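Local atomic coordinates of 4-carboxymuconolactone decarboxylase (PDB entry 4G9Q), a protein that belongs to the carboxymuconolactone decarboxylase family, forms an all-helical trimer, and may have peroxiredoxin-type activity. Residues 224-227 with 228-232. Residues are numbered along the deposited sequence; the frame is centred on the assembly and turned at random.
Sequences LNKA and LDNGL
The side-chain amide of Asn230 lies with one face over the backbone oxygen of Lys226: Asn230 CG is 3.1 Å from Lys226 O, nearly along the normal to the amide plane. At its polar ends, two waters join it to Lys226 NZ, one accepting from ND2 (2.9 Å) and the other donating to OD1 (3.0 Å). Asp229 repeats the arrangement one residue back, the face of its carboxylate over Asn225 O, while OD1 forms a salt bridge with Arg267. Asn230 CG sits beside its own backbone N (chi1 -72°), which turns the amide back over the helix end. The lysine chain runs extended to a bend at chi4, and Trp193 meets it in a cation-pi contact. With an alanine at Asn230, both water bridges would be lost, and the lysine ammonium would probably be freer to turn. Helix 220-229 closes in a Schellman motif: Gly231 has positive phi (116°), Leu232 N bonds to Ala227 O (2.9 Å, 156° at the hydrogen) and Gly231 N to Leu228 O (3.1 Å). Its apolar pair is Ala227 CB against Leu232 CD2, 3.9 Å apart. One turn earlier, Leu228 CD1 rests on Leu224 CG at 4.1 Å, and both leucines also touch helix 234-248.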
loop_
_atom_site.group_PDB
_atom_site.type_symbol
_atom_site.label_atom_id
_atom_site.label_comp_id
_atom_site.label_asym_id
_atom_site.label_seq_id
_atom_site.Cartn_x
_atom_site.Cartn_y
_atom_site.Cartn_z
ATOM N N LEU A 224 -17.206 3.604 -11.529
ATOM C CA LEU A 224 -17.028 4.017 -12.923
ATOM C C LEU A 224 -18.381 4.236 -13.599
ATOM O O LEU A 224 -18.565 5.214 -14.322
ATOM C CB LEU A 224 -16.169 3.022 -13.705
ATOM C CG LEU A 224 -15.956 3.334 -15.194
ATOM C CD1 LEU A 224 -15.286 4.692 -15.407
ATOM C CD2 LEU A 224 -15.147 2.224 -15.840
ATOM N N ASN A 225 -19.330 3.334 -13.350
ATOM C CA ASN A 225 -20.697 3.539 -13.822
ATOM C C ASN A 225 -21.250 4.860 -13.309
ATOM O O ASN A 225 -21.829 5.632 -14.065
ATOM C CB ASN A 225 -21.609 2.384 -13.408
ATOM C CG ASN A 225 -21.520 1.206 -14.348
ATOM O OD1 ASN A 225 -21.237 0.083 -13.930
ATOM N ND2 ASN A 225 -21.770 1.451 -15.627
ATOM N N LYS A 226 -21.034 5.125 -12.023
ATOM C CA LYS A 226 -21.487 6.369 -11.409
ATOM C C LYS A 226 -20.835 7.598 -12.054
ATOM O O LYS A 226 -21.510 8.591 -12.316
ATOM C CB LYS A 226 -21.244 6.328 -9.897
ATOM C CG LYS A 226 -22.016 7.371 -9.103
ATOM C CD LYS A 226 -21.882 7.123 -7.601
ATOM C CE LYS A 226 -22.564 8.216 -6.773
ATOM N NZ LYS A 226 -24.038 8.303 -7.020
ATOM N N ALA A 227 -19.533 7.512 -12.330
ATOM C CA ALA A 227 -18.794 8.590 -12.990
ATOM C C ALA A 227 -19.343 8.878 -14.385
ATOM O O ALA A 227 -19.518 10.035 -14.769
ATOM C CB ALA A 227 -17.304 8.238 -13.074
ATOM N N LEU A 228 -19.608 7.813 -15.137
ATOM C CA LEU A 228 -20.149 7.944 -16.486
ATOM C C LEU A 228 -21.571 8.507 -16.434
ATOM O O LEU A 228 -21.901 9.398 -17.216
ATOM C CB LEU A 228 -20.092 6.604 -17.230
ATOM C CG LEU A 228 -18.688 6.040 -17.509
ATOM C CD1 LEU A 228 -18.773 4.589 -17.946
ATOM C CD2 LEU A 228 -17.905 6.868 -18.544
ATOM N N ASP A 229 -22.381 8.008 -15.495
ATOM C CA ASP A 229 -23.721 8.565 -15.227
ATOM C C ASP A 229 -23.636 10.054 -14.887
ATOM O O ASP A 229 -24.492 10.841 -15.302
ATOM C CB ASP A 229 -24.418 7.840 -14.065
ATOM C CG ASP A 229 -24.826 6.409 -14.395
ATOM O OD1 ASP A 229 -24.773 5.993 -15.575
ATOM O OD2 ASP A 229 -25.201 5.687 -13.446
ATOM N N ASN A 230 -22.599 10.427 -14.132
ATOM C CA ASN A 230 -22.403 11.808 -13.688
ATOM C C ASN A 230 -21.780 12.738 -14.734
ATOM O O ASN A 230 -21.632 13.940 -14.498
ATOM C CB ASN A 230 -21.604 11.848 -12.376
ATOM C CG ASN A 230 -22.412 11.361 -11.177
ATOM O OD1 ASN A 230 -23.639 11.254 -11.238
ATOM N ND2 ASN A 230 -21.720 11.066 -10.075
ATOM N N GLY A 231 -21.405 12.187 -15.886
ATOM C CA GLY A 231 -20.953 13.019 -16.998
ATOM C C GLY A 231 -19.514 12.870 -17.462
ATOM O O GLY A 231 -19.109 13.519 -18.427
ATOM N N LEU A 232 -18.731 12.027 -16.793
ATOM C CA LEU A 232 -17.370 11.746 -17.258
ATOM C C LEU A 232 -17.479 10.956 -18.559
ATOM O O LEU A 232 -18.278 10.029 -18.640
ATOM C CB LEU A 232 -16.595 10.944 -16.210
ATOM C CG LEU A 232 -15.089 10.744 -16.419
ATOM C CD1 LEU A 232 -14.315 12.020 -16.109
ATOM C CD2 LEU A 232 -14.587 9.590 -15.562
HETATM O O HOH W 1 -23.494 11.252 -7.833
HETATM O O HOH W 2 -25.010 9.142 -9.688
#